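Local structure of aminopeptidase (Aneurinibacillus sp. AM-1, 5IB9) at residues N17-L25 with A238-L249; L311-K320 with L338-E349. The protein probably acts as a zinc-dependent aminopeptidase of the M28 family, cleaving residues from the N-terminal ends of peptides. All coordinates share one frame; numbering follows the deposited sequence.

Contact 1 (17-25 with 238-249) packs two helices in the body of the peptidase domain; contact 2 (311-320 with 338-349) joins two parallel strands, with the turn after the first and the loop after the second. Their centres lie 21 Å apart and their nearest atoms about 6 Å, and they do not touch. What they share is the inhibitor BES, bestatin. From contact 1, Asp240 bridges the two zinc ions to which the inhibitor is bound; from contact 2, Arg345 holds its carboxylate and peptide N-H. One contact thus reaches the metal end of the ligand and the other its leucine carboxylate and phenyl ring, while Tyr370 of the same pocket also bonds to BES.

Contact 1 (N17-L25 with A238-L249); sequences NMYNTIQFL and ANDDASGVAVTL. With ZN (zinc ion), chain C; ZN (zinc ion), chain B; BES (2-(3-amino-2-hydroxy-4-phenyl-butyrylamino)-4-methyl-pentanoic acid), chain H.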
loop_
_atom_site.group_PDB
_atom_site.type_symbol
_atom_site.label_atom_id
_atom_site.label_comp_id
_atom_site.label_asym_id
_atom_site.label_seq_id
_atom_site.Cartn_x
_atom_site.Cartn_y
_atom_site.Cartn_z
ATOM N N ASN A 17 34.135 -8.512 -9.897
ATOM C CA ASN A 17 32.856 -7.882 -10.333
ATOM C C ASN A 17 32.184 -7.377 -9.042
ATOM O O ASN A 17 31.649 -6.255 -8.968
ATOM C CB ASN A 17 31.983 -8.850 -11.058
ATOM C CG ASN A 17 32.464 -9.204 -12.424
ATOM O OD1 ASN A 17 33.383 -8.539 -12.987
ATOM N ND2 ASN A 17 31.768 -10.170 -13.045
ATOM N N MET A 18 32.114 -8.278 -8.035
ATOM C CA MET A 18 31.358 -7.887 -6.849
ATOM C C MET A 18 31.957 -6.769 -6.086
ATOM O O MET A 18 31.320 -5.858 -5.612
ATOM C CB MET A 18 31.148 -9.107 -5.906
ATOM C CG MET A 18 30.258 -10.105 -6.632
ATOM S SD MET A 18 29.804 -11.583 -5.598
ATOM C CE MET A 18 31.322 -12.503 -5.597
ATOM N N TYR A 19 33.298 -6.808 -5.937
ATOM C CA TYR A 19 33.959 -5.706 -5.284
ATOM C C TYR A 19 33.754 -4.370 -6.095
ATOM O O TYR A 19 33.497 -3.359 -5.494
ATOM C CB TYR A 19 35.508 -6.023 -5.255
ATOM C CG TYR A 19 36.357 -5.042 -4.510
ATOM C CD1 TYR A 19 36.529 -5.066 -3.116
ATOM C CD2 TYR A 19 36.961 -4.010 -5.261
ATOM C CE1 TYR A 19 37.385 -4.080 -2.452
ATOM C CE2 TYR A 19 37.758 -3.031 -4.626
ATOM C CZ TYR A 19 37.934 -3.074 -3.250
ATOM O OH TYR A 19 38.733 -2.063 -2.676
ATOM N N ASN A 20 33.833 -4.495 -7.403
ATOM C CA ASN A 20 33.630 -3.251 -8.265
ATOM C C ASN A 20 32.196 -2.702 -8.079
ATOM O O ASN A 20 32.005 -1.476 -8.055
ATOM C CB ASN A 20 33.927 -3.600 -9.709
ATOM C CG ASN A 20 35.458 -3.761 -9.941
ATOM O OD1 ASN A 20 36.249 -3.439 -9.073
ATOM N ND2 ASN A 20 35.806 -4.358 -11.079
ATOM N N THR A 21 31.218 -3.611 -7.998
ATOM C CA THR A 21 29.910 -3.062 -7.683
ATOM C C THR A 21 29.821 -2.320 -6.376
ATOM O O THR A 21 29.244 -1.220 -6.266
ATOM C CB THR A 21 28.896 -4.298 -7.642
ATOM O OG1 THR A 21 28.748 -4.875 -8.924
ATOM C CG2 THR A 21 27.502 -3.836 -7.062
ATOM N N ILE A 22 30.434 -2.874 -5.319
ATOM C CA ILE A 22 30.415 -2.183 -3.992
ATOM C C ILE A 22 31.169 -0.830 -4.081
ATOM O O ILE A 22 30.745 0.142 -3.453
ATOM C CB ILE A 22 30.979 -3.082 -2.806
ATOM C CG1 ILE A 22 30.103 -4.372 -2.797
ATOM C CG2 ILE A 22 30.996 -2.370 -1.532
ATOM C CD1 ILE A 22 30.735 -5.571 -1.937
ATOM N N GLN A 23 32.294 -0.858 -4.781
ATOM C CA GLN A 23 33.113 0.360 -4.904
ATOM C C GLN A 23 32.245 1.441 -5.568
ATOM O O GLN A 23 32.219 2.573 -5.042
ATOM C CB GLN A 23 34.265 0.048 -5.834
ATOM C CG GLN A 23 35.254 1.236 -5.948
ATOM C CD GLN A 23 36.506 0.780 -6.719
ATOM O OE1 GLN A 23 36.431 0.048 -7.730
ATOM N NE2 GLN A 23 37.662 1.165 -6.222
ATOM N N PHE A 24 31.520 1.063 -6.619
ATOM C CA PHE A 24 30.648 2.078 -7.302
ATOM C C PHE A 24 29.598 2.598 -6.311
ATOM O O PHE A 24 29.355 3.820 -6.167
ATOM C CB PHE A 24 30.014 1.534 -8.620
ATOM C CG PHE A 24 29.117 2.549 -9.246
ATOM C CD1 PHE A 24 29.671 3.586 -10.029
ATOM C CD2 PHE A 24 27.736 2.589 -8.874
ATOM C CE1 PHE A 24 28.811 4.661 -10.456
ATOM C CE2 PHE A 24 26.845 3.659 -9.267
ATOM C CZ PHE A 24 27.463 4.671 -10.125
ATOM N N LEU A 25 28.831 1.668 -5.665
ATOM C CA LEU A 25 27.665 2.039 -4.911
ATOM C C LEU A 25 27.956 2.831 -3.628
ATOM O O LEU A 25 27.179 3.634 -3.165
ATOM C CB LEU A 25 26.767 0.761 -4.589
ATOM C CG LEU A 25 26.140 0.185 -5.862
ATOM C CD1 LEU A 25 25.552 -1.103 -5.339
ATOM C CD2 LEU A 25 25.072 1.089 -6.416
ATOM N N ALA A 238 28.606 0.001 2.320
ATOM C CA ALA A 238 29.300 -0.946 1.501
ATOM C C ALA A 238 28.843 -2.335 1.864
ATOM O O ALA A 238 28.633 -3.176 0.959
ATOM C CB ALA A 238 30.854 -0.877 1.652
ATOM N N ASN A 239 28.742 -2.605 3.171
ATOM C CA ASN A 239 28.259 -3.954 3.512
ATOM C C ASN A 239 26.749 -3.999 3.631
ATOM O O ASN A 239 26.163 -5.069 3.252
ATOM C CB ASN A 239 28.946 -4.495 4.803
ATOM C CG ASN A 239 28.791 -6.000 4.853
ATOM O OD1 ASN A 239 28.998 -6.679 3.839
ATOM N ND2 ASN A 239 28.415 -6.494 6.019
ATOM N N ASP A 240 26.144 -2.947 4.195
ATOM C CA ASP A 240 24.701 -2.870 4.417
ATOM C C ASP A 240 24.161 -1.887 3.384
ATOM O O ASP A 240 24.038 -0.709 3.717
ATOM C CB ASP A 240 24.334 -2.376 5.893
ATOM C CG ASP A 240 22.905 -2.510 6.251
ATOM O OD1 ASP A 240 22.190 -3.197 5.286
ATOM O OD2 ASP A 240 22.198 -2.004 7.235
ATOM N N ASP A 241 23.762 -2.232 2.130
ATOM C CA ASP A 241 23.707 -3.597 1.658
ATOM C C ASP A 241 24.215 -3.598 0.243
ATOM O O ASP A 241 23.755 -4.397 -0.585
ATOM C CB ASP A 241 22.295 -4.198 1.752
ATOM C CG ASP A 241 22.339 -5.693 1.469
ATOM O OD1 ASP A 241 23.357 -6.404 1.597
ATOM O OD2 ASP A 241 21.191 -6.213 1.046
ATOM N N ALA A 242 25.280 -2.792 -0.059
ATOM C CA ALA A 242 25.916 -3.034 -1.369
ATOM C C ALA A 242 26.452 -4.414 -1.585
ATOM O O ALA A 242 26.431 -4.923 -2.731
ATOM C CB ALA A 242 27.001 -1.950 -1.717
ATOM N N SER A 243 26.914 -5.071 -0.519
ATOM C CA SER A 243 27.356 -6.410 -0.602
ATOM C C SER A 243 26.289 -7.321 -1.195
ATOM O O SER A 243 26.573 -8.076 -2.110
ATOM C CB SER A 243 27.808 -6.918 0.797
ATOM O OG SER A 243 26.708 -7.061 1.671
ATOM N N GLY A 244 25.090 -7.251 -0.640
ATOM C CA GLY A 244 24.028 -8.107 -1.154
ATOM C C GLY A 244 23.633 -7.761 -2.594
ATOM O O GLY A 244 23.308 -8.637 -3.324
ATOM N N VAL A 245 23.646 -6.483 -2.917
ATOM C CA VAL A 245 23.356 -6.067 -4.319
ATOM C C VAL A 245 24.417 -6.687 -5.230
ATOM O O VAL A 245 24.059 -7.220 -6.308
ATOM C CB VAL A 245 23.404 -4.575 -4.417
ATOM C CG1 VAL A 245 23.353 -4.208 -5.950
ATOM C CG2 VAL A 245 22.190 -3.934 -3.678
ATOM N N ALA A 246 25.680 -6.625 -4.777
ATOM C CA ALA A 246 26.726 -7.166 -5.613
ATOM C C ALA A 246 26.631 -8.675 -5.862
ATOM O O ALA A 246 26.846 -9.189 -6.979
ATOM C CB ALA A 246 28.115 -6.889 -4.949
ATOM N N VAL A 247 26.233 -9.417 -4.793
ATOM C CA VAL A 247 25.982 -10.903 -4.967
ATOM C C VAL A 247 24.749 -11.158 -5.840
ATOM O O VAL A 247 24.749 -12.019 -6.672
ATOM C CB VAL A 247 25.835 -11.603 -3.598
ATOM C CG1 VAL A 247 25.585 -13.115 -3.761
ATOM C CG2 VAL A 247 27.169 -11.381 -2.804
ATOM N N THR A 248 23.727 -10.324 -5.687
ATOM C CA THR A 248 22.503 -10.435 -6.497
ATOM C C THR A 248 22.847 -10.260 -8.008
ATOM O O THR A 248 22.460 -11.107 -8.794
ATOM C CB THR A 248 21.448 -9.434 -6.066
ATOM O OG1 THR A 248 21.053 -9.711 -4.708
ATOM C CG2 THR A 248 20.138 -9.586 -6.939
ATOM N N LEU A 249 23.601 -9.213 -8.325
ATOM C CA LEU A 249 24.010 -8.941 -9.726
ATOM C C LEU A 249 24.886 -10.067 -10.223
ATOM O O LEU A 249 24.673 -10.531 -11.308
ATOM C CB LEU A 249 24.721 -7.577 -9.781
ATOM C CG LEU A 249 23.866 -6.358 -9.681
ATOM C CD1 LEU A 249 24.779 -5.131 -9.672
ATOM C CD2 LEU A 249 22.930 -6.291 -10.928
HETATM ZN ZN ZN C . 20.505 -4.301 5.286
HETATM ZN ZN ZN B . 20.521 -1.645 7.617
HETATM N N2 BES H . 20.713 -5.514 7.541
HETATM C C1 BES H . 19.820 -4.889 8.516
HETATM C C6 BES H . 19.187 -5.993 9.359
HETATM C C7 BES H . 20.072 -6.752 10.344
HETATM C C8 BES H . 21.090 -6.127 11.105
HETATM C C12 BES H . 19.822 -8.132 10.517
HETATM C C9 BES H . 21.840 -6.891 12.024
HETATM C C11 BES H . 20.584 -8.902 11.440
HETATM C C10 BES H . 21.594 -8.270 12.182
HETATM C C2 BES H . 18.754 -4.057 7.793
HETATM O O2 BES H . 19.552 -3.347 6.848
HETATM C C3 BES H . 18.209 -3.126 8.821
HETATM O O3 BES H . 18.965 -2.276 9.281
HETATM N N1 BES H . 17.004 -3.329 9.228
HETATM C C4 BES H . 16.459 -2.488 10.299
HETATM C C13 BES H . 15.049 -3.023 10.480
HETATM C C14 BES H . 14.144 -2.854 9.255
HETATM C C15 BES H . 12.779 -3.336 9.728
HETATM C C16 BES H . 14.104 -1.441 8.671
HETATM C C5 BES H . 17.131 -2.710 11.648
HETATM O O1 BES H . 16.986 -1.834 12.550
HETATM O O4 BES H . 17.802 -3.728 11.896
HETATM O O HOH W 1 28.427 -7.584 -8.731
#
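With CG1 anti to its own carbonyl carbon (chi1 -57°), Ile22 spreads its branches over helix 238-249: CD1 reaches Ser243 CA at 3.7 Å, while CG2 comes down on Ala238 CB at 3.5 Å. CG1 lies between them, against the carbonyl of Ala242. The same turn about chi1 in Thr21 (-66°) splits its two branches between different jobs. Thr21 CG2 presses on Ala246 CA, 3.7 Å away, and Thr21 OG1 meets a water at 2.7 Å. That water donates to Ala246 O at 2.9 Å, a polar stitch in an otherwise apolar interface. Ile22 is a knob in the hole formed by Ala238, Ala242, Ser243 and Ala246; the alanines let the axes close to 8.5 Å as the helices run roughly antiparallel, at 138°. At one end of the contact Met18 carries SD to Val247 CG2, and its carbonyl O meets Ala246 CB at 3.4 Å. At the other, Leu25 CD1 rests on both Ala242 CB and Val245 CG1. Leu385 of helix 382-400 closes over Met18 and Ile22, and helix 35-50 packs on Leu25 and Val245. The N-terminal residues of 238-249 reach the active site. There Asp240 bridges the zinc pair, one carboxylate oxygen to each ion, OD1 lying 2.0 Å from the zinc of chain C. His228 and Asp301 complete the protein ligands of that ion, Glu273 and His371 those of the other. A cis peptide leads from Asp240 into Asp241, whose OD1 takes the N-H of Gly244 in an Asx motif.

Contact 2 (L311-K320 with L338-E349); sequences LIMYTIDGKK and LPYGQEGRSDHE. With BES (2-(3-amino-2-hydroxy-4-phenyl-butyrylamino)-4-methyl-pentanoic acid), chain H.
Thr315 O is gripped from several sides where the strand gives way to a turn. Glu343 N donates to Thr315 O at 3.0 Å, from well above the carbonyl plane. Gln342 CA brings its C-H to Thr315 O at 3.2 Å, and Gly318 N adds a weak bond within the type I turn. Just beyond, the extended Gln342 chain brings NE2 to Ile316 O at 3.0 Å, a nearly straight bond (162°) with the acceptor close to the amide plane, tying down the same turn. Strands 311-315 and 340-342 are parallel neighbours joined through helix 322-334, a beta-alpha-beta unit, with strand 358-364 antiparallel on the other side of 311-315. Their backbone ladder runs from Met313 N on Pro339 O through Gly341 N on Met313 O to Thr315 N on Gly341 O. Glu343 CB sits over one face of the Tyr314 ring, 3.7 Å from its centroid, in a CH-pi contact; the ring edge meets Gly341, where any CB would crowd it. Tyr340, its CG between backbone N and carbonyl carbon (chi1 69°), thereby turns its ring toward Gly318-Lys320, receiving Lys320 CG over its face and Gly318 O at its edge. Glu343 O accepts from His348 NE2 at 3.0 Å, fixing that imidazole, and Ile316 CD1 packs against it. Further along the loop Arg345 enters the pocket: NE and NH2 both donate to BES O4, NE at 2.8 Å, and the guanidinium lies over C8 of the inhibitor's phenyl ring. With an alanine here, O4 would probably be left without either donor and the phenyl without this cover. The backbone carbonyl O of Arg345 takes BES N1 at 3.0 Å.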
loop_
_atom_site.group_PDB
_atom_site.type_symbol
_atom_site.label_atom_id
_atom_site.label_comp_id
_atom_site.label_asym_id
_atom_site.label_seq_id
_atom_site.Cartn_x
_atom_site.Cartn_y
_atom_site.Cartn_z
ATOM N N LEU A 311 28.763 -17.120 8.322
ATOM C CA LEU A 311 27.437 -17.067 7.641
ATOM C C LEU A 311 26.354 -17.785 8.483
ATOM O O LEU A 311 26.624 -18.885 9.027
ATOM C CB LEU A 311 27.638 -17.717 6.246
ATOM C CG LEU A 311 26.504 -17.482 5.250
ATOM C CD1 LEU A 311 26.300 -16.053 4.988
ATOM C CD2 LEU A 311 26.835 -18.360 4.030
ATOM N N ILE A 312 25.131 -17.266 8.466
ATOM C CA ILE A 312 24.023 -17.959 9.085
ATOM C C ILE A 312 22.806 -17.711 8.209
ATOM O O ILE A 312 22.759 -16.706 7.458
ATOM C CB ILE A 312 23.800 -17.461 10.536
ATOM C CG1 ILE A 312 22.680 -18.264 11.264
ATOM C CG2 ILE A 312 23.537 -16.001 10.545
ATOM C CD1 ILE A 312 22.881 -18.174 12.786
ATOM N N MET A 313 21.810 -18.571 8.348
ATOM C CA MET A 313 20.528 -18.297 7.643
ATOM C C MET A 313 19.480 -17.957 8.686
ATOM O O MET A 313 19.283 -18.740 9.579
ATOM C CB MET A 313 20.073 -19.556 6.979
ATOM C CG MET A 313 21.065 -20.077 5.969
ATOM S SD MET A 313 20.619 -21.618 5.128
ATOM C CE MET A 313 20.684 -22.801 6.525
ATOM N N TYR A 314 18.737 -16.855 8.537
ATOM C CA TYR A 314 17.721 -16.520 9.512
ATOM C C TYR A 314 16.337 -16.623 8.885
ATOM O O TYR A 314 16.073 -16.161 7.771
ATOM C CB TYR A 314 17.882 -15.088 9.968
ATOM C CG TYR A 314 18.972 -14.850 11.002
ATOM C CD1 TYR A 314 19.088 -15.645 12.115
ATOM C CD2 TYR A 314 19.880 -13.847 10.794
ATOM C CE1 TYR A 314 20.152 -15.392 13.059
ATOM C CE2 TYR A 314 20.969 -13.575 11.749
ATOM C CZ TYR A 314 21.022 -14.343 12.862
ATOM O OH TYR A 314 22.063 -14.154 13.782
ATOM N N THR A 315 15.391 -17.224 9.633
ATOM C CA THR A 315 14.044 -17.262 9.211
ATOM C C THR A 315 13.162 -16.490 10.240
ATOM O O THR A 315 13.554 -16.371 11.439
ATOM C CB THR A 315 13.462 -18.675 8.994
ATOM O OG1 THR A 315 13.458 -19.297 10.298
ATOM C CG2 THR A 315 14.385 -19.472 8.060
ATOM N N ILE A 316 12.005 -16.030 9.813
ATOM C CA ILE A 316 11.164 -15.179 10.725
ATOM C C ILE A 316 10.671 -15.981 11.914
ATOM O O ILE A 316 10.659 -15.363 13.005
ATOM C CB ILE A 316 9.940 -14.675 9.897
ATOM C CG1 ILE A 316 10.407 -13.766 8.718
ATOM C CG2 ILE A 316 8.927 -13.938 10.780
ATOM C CD1 ILE A 316 11.371 -12.657 9.058
ATOM N N ASP A 317 10.256 -17.239 11.658
ATOM C CA ASP A 317 9.732 -18.090 12.733
ATOM C C ASP A 317 10.786 -18.979 13.364
ATOM O O ASP A 317 10.426 -19.818 14.192
ATOM C CB ASP A 317 8.519 -18.865 12.214
ATOM C CG ASP A 317 8.791 -19.599 10.930
ATOM O OD1 ASP A 317 7.787 -20.105 10.324
ATOM O OD2 ASP A 317 9.988 -19.705 10.499
ATOM N N GLY A 318 12.071 -18.860 13.014
ATOM C CA GLY A 318 13.084 -19.810 13.542
ATOM C C GLY A 318 12.869 -21.270 13.179
ATOM O O GLY A 318 13.471 -22.144 13.826
ATOM N N LYS A 319 12.107 -21.534 12.110
ATOM C CA LYS A 319 11.879 -22.885 11.639
ATOM C C LYS A 319 12.649 -23.025 10.344
ATOM O O LYS A 319 12.864 -21.997 9.622
ATOM C CB LYS A 319 10.430 -23.137 11.334
ATOM C CG LYS A 319 9.560 -23.155 12.606
ATOM C CD LYS A 319 8.271 -23.919 12.291
ATOM C CE LYS A 319 7.236 -23.091 11.538
ATOM N NZ LYS A 319 6.210 -22.458 12.472
ATOM N N LYS A 320 13.023 -24.262 10.100
ATOM C CA LYS A 320 13.586 -24.621 8.765
ATOM C C LYS A 320 12.578 -24.508 7.631
ATOM O O LYS A 320 11.370 -24.763 7.835
ATOM C CB LYS A 320 14.119 -26.048 8.735
ATOM C CG LYS A 320 15.205 -26.273 9.739
ATOM C CD LYS A 320 15.656 -27.747 9.611
ATOM C CE LYS A 320 16.960 -27.898 10.456
ATOM N NZ LYS A 320 17.020 -29.344 10.822
ATOM N N LEU A 338 26.154 -25.142 7.904
ATOM C CA LEU A 338 25.534 -23.821 7.923
ATOM C C LEU A 338 24.361 -23.787 8.838
ATOM O O LEU A 338 23.325 -24.333 8.538
ATOM C CB LEU A 338 25.131 -23.391 6.469
ATOM C CG LEU A 338 24.498 -22.010 6.293
ATOM C CD1 LEU A 338 25.495 -21.015 6.810
ATOM C CD2 LEU A 338 24.310 -21.747 4.744
ATOM N N PRO A 339 24.496 -23.098 9.940
ATOM C CA PRO A 339 23.426 -23.042 10.902
ATOM C C PRO A 339 22.242 -22.145 10.481
ATOM O O PRO A 339 22.351 -21.292 9.542
ATOM C CB PRO A 339 24.087 -22.412 12.127
ATOM C CG PRO A 339 25.447 -22.498 11.979
ATOM C CD PRO A 339 25.651 -22.349 10.404
ATOM N N TYR A 340 21.100 -22.309 11.131
ATOM C CA TYR A 340 20.021 -21.330 10.945
ATOM C C TYR A 340 19.654 -20.693 12.281
ATOM O O TYR A 340 19.990 -21.263 13.352
ATOM C CB TYR A 340 18.770 -21.953 10.262
ATOM C CG TYR A 340 18.017 -22.962 11.140
ATOM C CD1 TYR A 340 16.714 -22.660 11.546
ATOM C CD2 TYR A 340 18.618 -24.171 11.468
ATOM C CE1 TYR A 340 15.988 -23.626 12.354
ATOM C CE2 TYR A 340 17.899 -25.138 12.299
ATOM C CZ TYR A 340 16.638 -24.810 12.700
ATOM O OH TYR A 340 15.886 -25.683 13.471
ATOM N N GLY A 341 18.858 -19.634 12.256
ATOM C CA GLY A 341 18.322 -19.063 13.475
ATOM C C GLY A 341 17.041 -18.293 13.185
ATOM O O GLY A 341 16.506 -18.333 12.080
ATOM N N GLN A 342 16.609 -17.474 14.180
ATOM C CA GLN A 342 15.387 -16.697 14.050
ATOM C C GLN A 342 15.744 -15.246 13.995
ATOM O O GLN A 342 16.310 -14.723 14.957
ATOM C CB GLN A 342 14.495 -16.919 15.308
ATOM C CG GLN A 342 13.190 -16.162 15.144
ATOM C CD GLN A 342 12.113 -16.612 16.133
ATOM O OE1 GLN A 342 12.443 -17.160 17.178
ATOM N NE2 GLN A 342 10.856 -16.370 15.829
ATOM N N GLU A 343 15.415 -14.550 12.885
ATOM C CA GLU A 343 15.537 -13.138 12.876
ATOM C C GLU A 343 14.753 -12.603 11.671
ATOM O O GLU A 343 14.664 -13.261 10.615
ATOM C CB GLU A 343 17.005 -12.697 12.778
ATOM C CG GLU A 343 17.208 -11.238 12.817
ATOM C CD GLU A 343 16.683 -10.555 14.091
ATOM O OE1 GLU A 343 17.571 -10.328 14.970
ATOM O OE2 GLU A 343 15.444 -10.249 14.170
ATOM N N GLY A 344 14.251 -11.407 11.856
ATOM C CA GLY A 344 13.528 -10.625 10.834
ATOM C C GLY A 344 14.481 -9.503 10.355
ATOM O O GLY A 344 15.677 -9.738 10.109
ATOM N N ARG A 345 13.962 -8.293 10.273
ATOM C CA ARG A 345 14.738 -7.064 10.089
ATOM C C ARG A 345 15.304 -6.913 8.677
ATOM O O ARG A 345 16.315 -6.181 8.479
ATOM C CB ARG A 345 15.929 -6.901 11.093
ATOM C CG ARG A 345 15.519 -6.973 12.578
ATOM C CD ARG A 345 16.795 -7.147 13.518
ATOM N NE ARG A 345 17.723 -6.020 13.414
ATOM C CZ ARG A 345 18.868 -5.915 14.081
ATOM N NH1 ARG A 345 19.224 -6.854 14.957
ATOM N NH2 ARG A 345 19.650 -4.857 13.894
ATOM N N SER A 346 14.761 -7.689 7.706
ATOM C CA SER A 346 15.244 -7.501 6.266
ATOM C C SER A 346 14.091 -7.989 5.393
ATOM O O SER A 346 13.059 -8.390 5.869
ATOM C CB SER A 346 16.569 -8.222 6.006
ATOM O OG SER A 346 17.153 -7.726 4.808
ATOM N N ASP A 347 14.293 -7.871 4.095
ATOM C CA ASP A 347 13.199 -8.056 3.111
ATOM C C ASP A 347 12.625 -9.473 3.042
ATOM O O ASP A 347 11.486 -9.589 2.561
ATOM C CB ASP A 347 13.686 -7.627 1.715
ATOM C CG ASP A 347 14.075 -6.139 1.686
ATOM O OD1 ASP A 347 13.204 -5.296 1.991
ATOM O OD2 ASP A 347 15.288 -5.880 1.415
ATOM N N HIS A 348 13.286 -10.469 3.635
ATOM C CA HIS A 348 12.661 -11.809 3.681
ATOM C C HIS A 348 11.356 -11.769 4.457
ATOM O O HIS A 348 10.467 -12.579 4.179
ATOM C CB HIS A 348 13.600 -12.866 4.226
ATOM C CG HIS A 348 14.089 -12.562 5.611
ATOM N ND1 HIS A 348 14.714 -11.367 5.971
ATOM C CD2 HIS A 348 14.073 -13.358 6.699
ATOM C CE1 HIS A 348 15.009 -11.446 7.284
ATOM N NE2 HIS A 348 14.655 -12.658 7.727
ATOM N N GLU A 349 11.206 -10.842 5.406
ATOM C CA GLU A 349 9.937 -10.721 6.174
ATOM C C GLU A 349 8.752 -10.416 5.289
ATOM O O GLU A 349 7.623 -10.778 5.628
ATOM C CB GLU A 349 10.118 -9.606 7.161
ATOM C CG GLU A 349 9.032 -9.602 8.285
ATOM C CD GLU A 349 9.486 -8.672 9.421
ATOM O OE1 GLU A 349 10.613 -8.794 9.991
ATOM O OE2 GLU A 349 8.725 -7.792 9.726
HETATM N N2 BES H . 20.713 -5.514 7.541
HETATM C C1 BES H . 19.820 -4.889 8.516
HETATM C C6 BES H . 19.187 -5.993 9.359
HETATM C C7 BES H . 20.072 -6.752 10.344
HETATM C C8 BES H . 21.090 -6.127 11.105
HETATM C C12 BES H . 19.822 -8.132 10.517
HETATM C C9 BES H . 21.840 -6.891 12.024
HETATM C C11 BES H . 20.584 -8.902 11.440
HETATM C C10 BES H . 21.594 -8.270 12.182
HETATM C C2 BES H . 18.754 -4.057 7.793
HETATM O O2 BES H . 19.552 -3.347 6.848
HETATM C C3 BES H . 18.209 -3.126 8.821
HETATM O O3 BES H . 18.965 -2.276 9.281
HETATM N N1 BES H . 17.004 -3.329 9.228
HETATM C C4 BES H . 16.459 -2.488 10.299
HETATM C C13 BES H . 15.049 -3.023 10.480
HETATM C C14 BES H . 14.144 -2.854 9.255
HETATM C C15 BES H . 12.779 -3.336 9.728
HETATM C C16 BES H . 14.104 -1.441 8.671
HETATM C C5 BES H . 17.131 -2.710 11.648
HETATM O O1 BES H . 16.986 -1.834 12.550
HETATM O O4 BES H . 17.802 -3.728 11.896
HETATM O O HOH W 2 13.350 -25.567 14.141
#